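Local coordinates for cell wall surface anchor family protein (Jo),Cell wall surface anchor family protein (In) (Streptococcus pneumoniae, PDB 5MKC) that joins two fragments of the pneumococcal pilus adhesin RrgA, Jo and In, which can associate autocatalytically through a covalent isopeptide bond, at residues V36-A47 against I66-Y77. Residues are numbered along the deposited sequence; the frame is centred on the assembly and turned at random. Where two conformers were deposited one is given.
Sequences VDGSEKNGQHKA and IYQVNNLDDNQY. With SO4 (sulfate ion), chain I.
Leu72 and Lys46 bury the largest areas here. Leu72 CD1 packs on Lys46 CD at 3.8 Å and also touches the CA of Ser39. Leu72 turns its CG away from the backbone N (chi1 -175°), which carries both methyls to the other segment. CD2 touches the backbone oxygens of Gly38 and Glu40. The Lys46 chain bends at chi3 (54°), past Leu72. Its NZ donates to Leu72 O (2.8 Å) and to Asn75 OD1 (2.9 Å). It reaches Leu72 O from above the carbonyl plane. Asn75 N donates to Leu72 O from the opposite face, across the type I turn Leu72-Asn75, so the lysine grips the turn by two oxygens. Asp230 adds a salt bridge to NZ. A salt bridge, Lys41 NZ to Asp73 OD1 at 3.5 Å, lies at the margin. Ala47 CB meets Tyr77 CE1 at 3.9 Å and Ile66 CD1 at 4.0 Å. A sulfate, probably from crystallisation, accepts from Gly38 N and Glu40 N. The contact, probably within Jo, joins the 36-47 loop and hairpin to the ends of strands 60-69 and 76-89 and their linking turn. Strands 183-192 and 227-228, probably of In, adjoin it: Ile228 touches Ala47, Ile66 and Tyr77, and Val190 pairs with Tyr77.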
ATOM      1  N   VAL A  36      12.592   6.308  -9.600  1.00 44.46           N
ATOM      2  CA  VAL A  36      12.891   5.544  -8.402  1.00 50.02           C
ATOM      3  C   VAL A  36      14.381   5.250  -8.332  1.00 52.47           C
ATOM      4  O   VAL A  36      14.985   4.819  -9.321  1.00 51.71           O
ATOM      5  CB  VAL A  36      12.127   4.202  -8.434  1.00 46.87           C
ATOM      6  CG1 VAL A  36      12.612   3.289  -7.341  1.00 48.54           C
ATOM      7  CG2 VAL A  36      10.617   4.453  -8.325  1.00 49.27           C
ATOM      8  N   ASP A  37      14.969   5.491  -7.164  1.00 52.94           N
ATOM      9  CA  ASP A  37      16.386   5.231  -7.018  0.50 56.17           C
ATOM     10  C   ASP A  37      16.645   3.711  -7.135  1.00 54.52           C
ATOM     11  O   ASP A  37      15.907   2.878  -6.621  1.00 46.06           O
ATOM     12  CB  ASP A  37      16.945   5.871  -5.738  0.50 62.11           C
ATOM     13  CG  ASP A  37      17.341   7.364  -5.930  0.50 57.86           C
ATOM     14  OD1 ASP A  37      17.114   7.975  -7.006  0.50 53.77           O
ATOM     15  OD2 ASP A  37      17.895   7.934  -4.972  0.50 56.60           O
ATOM     16  N   GLY A  38      17.684   3.393  -7.900  1.00 49.56           N
ATOM     17  CA  GLY A  38      18.049   2.008  -8.180  1.00 55.00           C
ATOM     18  C   GLY A  38      17.403   1.412  -9.424  1.00 52.16           C
ATOM     19  O   GLY A  38      17.565   0.214  -9.690  1.00 53.06           O
ATOM     20  N   SER A  39      16.667   2.223 -10.180  1.00 51.65           N
ATOM     21  CA  SER A  39      15.918   1.731 -11.336  1.00 47.85           C
ATOM     22  C   SER A  39      16.548   2.085 -12.682  1.00 49.14           C
ATOM     23  O   SER A  39      15.992   1.764 -13.741  1.00 50.24           O
ATOM     24  CB  SER A  39      14.457   2.206 -11.285  1.00 43.31           C
ATOM     25  OG  SER A  39      14.303   3.578 -11.620  1.00 42.45           O
ATOM     26  N   GLU A  40      17.720   2.705 -12.649  1.00 54.14           N
ATOM     27  CA  GLU A  40      18.415   3.065 -13.889  1.00 64.00           C
ATOM     28  C   GLU A  40      18.973   1.848 -14.616  1.00 62.16           C
ATOM     29  O   GLU A  40      19.594   0.983 -13.998  1.00 57.14           O
ATOM     30  CB  GLU A  40      19.563   4.051 -13.615  1.00 67.37           C
ATOM     31  CG  GLU A  40      20.021   4.820 -14.848  1.00 72.33           C
ATOM     32  CD  GLU A  40      19.011   5.883 -15.291  1.00 90.41           C
ATOM     33  OE1 GLU A  40      18.067   6.250 -14.504  1.00 94.90           O
ATOM     34  OE2 GLU A  40      19.180   6.351 -16.445  1.00 80.57           O
ATOM     35  N   LYS A  41      18.774   1.817 -15.931  1.00 62.21           N
ATOM     36  CA  LYS A  41      19.235   0.722 -16.773  1.00 65.93           C
ATOM     37  C   LYS A  41      19.431   1.227 -18.194  1.00 72.45           C
ATOM     38  O   LYS A  41      18.469   1.668 -18.828  1.00 68.68           O
ATOM     39  CB  LYS A  41      18.180  -0.385 -16.796  1.00 73.89           C
ATOM     40  CG  LYS A  41      18.434  -1.497 -17.788  1.00 75.44           C
ATOM     41  CD  LYS A  41      19.572  -2.376 -17.306  1.00 77.98           C
ATOM     42  CE  LYS A  41      20.080  -3.293 -18.402  1.00 82.79           C
ATOM     43  NZ  LYS A  41      20.716  -4.493 -17.789  1.00 89.49           N
ATOM     44  N   ASN A  42      20.664   1.157 -18.703  1.00 78.79           N
ATOM     45  CA  ASN A  42      20.957   1.639 -20.049  1.00 81.20           C
ATOM     46  C   ASN A  42      20.482   3.073 -20.280  1.00 80.01           C
ATOM     47  O   ASN A  42      19.869   3.349 -21.308  1.00 74.37           O
ATOM     48  CB  ASN A  42      20.309   0.726 -21.103  1.00 83.99           C
ATOM     49  CG  ASN A  42      20.872  -0.677 -21.078  1.00 90.60           C
ATOM     50  OD1 ASN A  42      22.058  -0.866 -20.822  1.00 96.27           O
ATOM     51  ND2 ASN A  42      20.023  -1.669 -21.345  1.00 95.58           N
ATOM     52  N   GLY A  43      20.740   3.972 -19.325  1.00 80.36           N
ATOM     53  CA  GLY A  43      20.393   5.384 -19.476  1.00 79.85           C
ATOM     54  C   GLY A  43      18.909   5.745 -19.382  1.00 85.07           C
ATOM     55  O   GLY A  43      18.556   6.915 -19.506  1.00 84.50           O
ATOM     56  N   GLN A  44      18.041   4.749 -19.187  1.00 84.60           N
ATOM     57  CA  GLN A  44      16.612   4.976 -18.938  1.00 80.66           C
ATOM     58  C   GLN A  44      16.282   4.497 -17.519  1.00 71.14           C
ATOM     59  O   GLN A  44      16.984   3.644 -16.966  1.00 72.03           O
ATOM     60  CB  GLN A  44      15.755   4.212 -19.967  1.00 86.19           C
ATOM     61  CG  GLN A  44      15.803   4.757 -21.395  1.00 97.80           C
ATOM     62  CD  GLN A  44      15.100   6.109 -21.547  1.00115.59           C
ATOM     63  OE1 GLN A  44      15.605   7.148 -21.096  1.00110.15           O
ATOM     64  NE2 GLN A  44      13.929   6.101 -22.185  1.00114.26           N
ATOM     65  N   HIS A  45      15.221   5.020 -16.921  1.00 59.01           N
ATOM     66  CA  HIS A  45      14.778   4.451 -15.657  1.00 60.35           C
ATOM     67  C   HIS A  45      13.512   3.603 -15.804  1.00 52.47           C
ATOM     68  O   HIS A  45      12.651   3.867 -16.645  1.00 47.26           O
ATOM     69  CB  HIS A  45      14.703   5.488 -14.527  1.00 58.03           C
ATOM     70  CG  HIS A  45      14.139   6.817 -14.930  1.00 72.82           C
ATOM     71  ND1 HIS A  45      14.888   7.788 -15.564  1.00 79.99           N
ATOM     72  CD2 HIS A  45      12.912   7.364 -14.731  1.00 68.29           C
ATOM     73  CE1 HIS A  45      14.137   8.858 -15.771  1.00 78.12           C
ATOM     74  NE2 HIS A  45      12.935   8.630 -15.269  1.00 67.66           N
ATOM     75  N   LYS A  46      13.451   2.531 -15.024  1.00 47.28           N
ATOM     76  CA  LYS A  46      12.410   1.522 -15.194  1.00 47.49           C
ATOM     77  C   LYS A  46      11.261   1.657 -14.190  1.00 44.37           C
ATOM     78  O   LYS A  46      10.264   0.935 -14.275  1.00 44.92           O
ATOM     79  CB  LYS A  46      13.020   0.136 -15.067  1.00 48.25           C
ATOM     80  CG  LYS A  46      13.931  -0.230 -16.225  1.00 48.54           C
ATOM     81  CD  LYS A  46      14.647  -1.556 -16.003  1.00 53.82           C
ATOM     82  CE  LYS A  46      13.679  -2.685 -15.686  1.00 52.48           C
ATOM     83  NZ  LYS A  46      14.254  -4.011 -16.026  1.00 53.36           N
ATOM     84  N   ALA A  47      11.377   2.577 -13.250  1.00 42.87           N
ATOM     85  CA  ALA A  47      10.329   2.720 -12.236  1.00 44.30           C
ATOM     86  C   ALA A  47      10.099   4.161 -11.804  1.00 40.80           C
ATOM     87  O   ALA A  47      11.031   4.963 -11.763  1.00 43.13           O
ATOM     88  CB  ALA A  47      10.635   1.849 -11.033  1.00 40.32           C
ATOM     89  N   ILE A  66       7.068   2.335  -4.297  1.00 36.13           N
ATOM     90  CA  ILE A  66       8.104   1.355  -4.388  1.00 35.55           C
ATOM     91  C   ILE A  66       9.190   1.777  -3.422  1.00 37.00           C
ATOM     92  O   ILE A  66       9.740   2.871  -3.523  1.00 39.78           O
ATOM     93  CB  ILE A  66       8.651   1.302  -5.813  1.00 39.20           C
ATOM     94  CG1 ILE A  66       7.571   0.814  -6.781  1.00 37.84           C
ATOM     95  CG2 ILE A  66       9.934   0.491  -5.868  1.00 39.49           C
ATOM     96  CD1 ILE A  66       7.921   1.020  -8.256  1.00 38.99           C
ATOM     97  N   TYR A  67       9.497   0.911  -2.473  1.00 36.25           N
ATOM     98  CA  TYR A  67      10.426   1.263  -1.402  1.00 35.37           C
ATOM     99  C   TYR A  67      11.752   0.544  -1.547  1.00 38.47           C
ATOM    100  O   TYR A  67      12.713   0.916  -0.906  1.00 36.55           O
ATOM    101  CB  TYR A  67       9.811   1.007  -0.004  1.00 35.91           C
ATOM    102  CG  TYR A  67       9.817  -0.452   0.458  1.00 34.01           C
ATOM    103  CD1 TYR A  67       8.872  -1.350   0.020  1.00 34.33           C
ATOM    104  CD2 TYR A  67      10.753  -0.897   1.372  1.00 35.83           C
ATOM    105  CE1 TYR A  67       8.854  -2.667   0.488  1.00 37.72           C
ATOM    106  CE2 TYR A  67      10.741  -2.175   1.841  1.00 38.75           C
ATOM    107  CZ  TYR A  67       9.788  -3.065   1.384  1.00 39.53           C
ATOM    108  OH  TYR A  67       9.787  -4.342   1.845  1.00 35.69           O
ATOM    109  N   GLN A  68      11.802  -0.474  -2.405  1.00 39.18           N
ATOM    110  CA  GLN A  68      13.084  -1.051  -2.804  1.00 40.96           C
ATOM    111  C   GLN A  68      12.980  -1.789  -4.119  1.00 35.05           C
ATOM    112  O   GLN A  68      11.914  -2.256  -4.520  1.00 35.52           O
ATOM    113  CB  GLN A  68      13.624  -2.001  -1.723  1.00 45.11           C
ATOM    114  CG  GLN A  68      12.651  -3.137  -1.430  1.00 54.70           C
ATOM    115  CD  GLN A  68      13.054  -4.036  -0.284  1.00 67.45           C
ATOM    116  OE1 GLN A  68      13.858  -3.664   0.587  1.00 80.74           O
ATOM    117  NE2 GLN A  68      12.459  -5.223  -0.260  1.00 53.81           N
ATOM    118  N   VAL A  69      14.115  -1.881  -4.790  1.00 37.00           N
ATOM    119  CA  VAL A  69      14.272  -2.687  -5.985  1.00 41.65           C
ATOM    120  C   VAL A  69      14.901  -4.018  -5.603  1.00 41.15           C
ATOM    121  O   VAL A  69      16.022  -4.041  -5.177  1.00 47.25           O
ATOM    122  CB  VAL A  69      15.183  -1.935  -6.970  1.00 42.02           C
ATOM    123  CG1 VAL A  69      15.356  -2.712  -8.250  1.00 44.99           C
ATOM    124  CG2 VAL A  69      14.586  -0.567  -7.248  1.00 44.45           C
ATOM    125  N   ASN A  70      14.165  -5.117  -5.723  1.00 39.17           N
ATOM    126  CA  ASN A  70      14.654  -6.421  -5.313  1.00 38.09           C
ATOM    127  C   ASN A  70      15.496  -7.068  -6.388  1.00 42.99           C
ATOM    128  O   ASN A  70      16.455  -7.758  -6.081  1.00 40.34           O
ATOM    129  CB  ASN A  70      13.488  -7.353  -4.957  1.00 41.17           C
ATOM    130  CG  ASN A  70      12.636  -6.806  -3.825  1.00 43.11           C
ATOM    131  OD1 ASN A  70      13.128  -6.074  -2.987  1.00 48.85           O
ATOM    132  ND2 ASN A  70      11.364  -7.130  -3.819  1.00 46.53           N
ATOM    133  N   ASN A  71      15.121  -6.872  -7.646  1.00 40.63           N
ATOM    134  CA  ASN A  71      15.889  -7.392  -8.775  1.00 44.28           C
ATOM    135  C   ASN A  71      15.498  -6.659 -10.053  1.00 46.16           C
ATOM    136  O   ASN A  71      14.459  -6.960 -10.655  1.00 47.30           O
ATOM    137  CB  ASN A  71      15.607  -8.873  -8.962  1.00 45.00           C
ATOM    138  CG  ASN A  71      16.469  -9.503 -10.019  1.00 48.64           C
ATOM    139  OD1 ASN A  71      16.764  -8.912 -11.073  1.00 51.68           O
ATOM    140  ND2 ASN A  71      16.867 -10.726  -9.748  1.00 48.54           N
ATOM    141  N   LEU A  72      16.328  -5.701 -10.457  1.00 47.33           N
ATOM    142  CA  LEU A  72      15.968  -4.770 -11.518  1.00 44.21           C
ATOM    143  C   LEU A  72      15.776  -5.494 -12.846  1.00 48.24           C
ATOM    144  O   LEU A  72      14.781  -5.266 -13.534  1.00 47.80           O
ATOM    145  CB  LEU A  72      17.037  -3.702 -11.680  1.00 44.40           C
ATOM    146  CG  LEU A  72      16.690  -2.613 -12.698  1.00 43.41           C
ATOM    147  CD1 LEU A  72      15.414  -1.898 -12.286  1.00 43.89           C
ATOM    148  CD2 LEU A  72      17.833  -1.610 -12.824  1.00 42.63           C
ATOM    149  N   ASP A  73      16.700  -6.387 -13.188  1.00 48.07           N
ATOM    150  CA  ASP A  73      16.629  -7.082 -14.461  1.00 55.71           C
ATOM    151  C   ASP A  73      15.380  -7.924 -14.560  1.00 50.49           C
ATOM    152  O   ASP A  73      14.836  -8.075 -15.642  1.00 50.00           O
ATOM    153  CB  ASP A  73      17.841  -7.996 -14.674  1.00 58.05           C
ATOM    154  CG  ASP A  73      19.084  -7.247 -15.060  1.00 71.14           C
ATOM    155  OD1 ASP A  73      19.100  -5.992 -15.045  1.00 76.83           O
ATOM    156  OD2 ASP A  73      20.067  -7.943 -15.387  1.00 87.27           O
ATOM    157  N   ASP A  74      14.946  -8.496 -13.442  1.00 49.47           N
ATOM    158  CA  ASP A  74      13.757  -9.329 -13.448  1.00 49.39           C
ATOM    159  C   ASP A  74      12.485  -8.585 -13.043  1.00 45.73           C
ATOM    160  O   ASP A  74      11.430  -9.209 -12.851  1.00 42.39           O
ATOM    161  CB  ASP A  74      13.971 -10.527 -12.533  1.00 52.19           C
ATOM    162  CG  ASP A  74      13.015 -11.646 -12.835  1.00 54.04           C
ATOM    163  OD1 ASP A  74      12.881 -12.000 -14.015  1.00 57.89           O
ATOM    164  OD2 ASP A  74      12.363 -12.147 -11.917  1.00 52.25           O
ATOM    165  N   ASN A  75      12.580  -7.260 -12.911  1.00 38.32           N
ATOM    166  CA  ASN A  75      11.427  -6.414 -12.616  1.00 38.70           C
ATOM    167  C   ASN A  75      10.715  -6.785 -11.312  1.00 38.69           C
ATOM    168  O   ASN A  75       9.493  -6.871 -11.275  1.00 40.58           O
ATOM    169  CB  ASN A  75      10.429  -6.428 -13.778  1.00 38.43           C
ATOM    170  CG  ASN A  75      11.090  -6.148 -15.103  1.00 44.81           C
ATOM    171  OD1 ASN A  75      11.735  -5.123 -15.276  1.00 45.24           O
ATOM    172  ND2 ASN A  75      10.959  -7.077 -16.045  1.00 43.72           N
ATOM    173  N   GLN A  76      11.487  -6.967 -10.247  1.00 37.75           N
ATOM    174  CA  GLN A  76      10.943  -7.266  -8.934  1.00 36.97           C
ATOM    175  C   GLN A  76      11.169  -6.121  -7.979  1.00 38.54           C
ATOM    176  O   GLN A  76      12.280  -5.599  -7.888  1.00 35.36           O
ATOM    177  CB  GLN A  76      11.611  -8.496  -8.343  1.00 43.04           C
ATOM    178  CG  GLN A  76      11.303  -9.779  -9.099  1.00 48.09           C
ATOM    179  CD  GLN A  76      11.954 -10.947  -8.426  1.00 48.99           C
ATOM    180  OE1 GLN A  76      11.903 -11.074  -7.223  1.00 62.45           O
ATOM    181  NE2 GLN A  76      12.605 -11.766  -9.190  1.00 52.11           N
ATOM    182  N   TYR A  77      10.109  -5.751  -7.263  1.00 36.60           N
ATOM    183  CA  TYR A  77      10.111  -4.553  -6.435  1.00 39.80           C
ATOM    184  C   TYR A  77       9.375  -4.804  -5.137  1.00 39.95           C
ATOM    185  O   TYR A  77       8.428  -5.591  -5.097  1.00 40.59           O
ATOM    186  CB  TYR A  77       9.413  -3.404  -7.165  1.00 40.22           C
ATOM    187  CG  TYR A  77      10.045  -3.010  -8.474  1.00 37.27           C
ATOM    188  CD1 TYR A  77      11.024  -2.026  -8.510  1.00 38.19           C
ATOM    189  CD2 TYR A  77       9.649  -3.609  -9.676  1.00 39.96           C
ATOM    190  CE1 TYR A  77      11.590  -1.636  -9.698  1.00 41.19           C
ATOM    191  CE2 TYR A  77      10.215  -3.239 -10.875  1.00 38.80           C
ATOM    192  CZ  TYR A  77      11.202  -2.256 -10.882  1.00 46.37           C
ATOM    193  OH  TYR A  77      11.828  -1.887 -12.070  1.00 44.14           O
TER
HETATM  194  S   SO4 I 803      20.073   4.840 -10.041  1.00 75.41           S
HETATM  195  O1  SO4 I 803      20.274   5.785 -11.163  1.00 72.40           O
HETATM  196  O2  SO4 I 803      19.750   3.489 -10.566  1.00 80.17           O
HETATM  197  O3  SO4 I 803      21.295   4.740  -9.212  1.00 85.07           O
HETATM  198  O4  SO4 I 803      18.967   5.354  -9.196  1.00103.86           O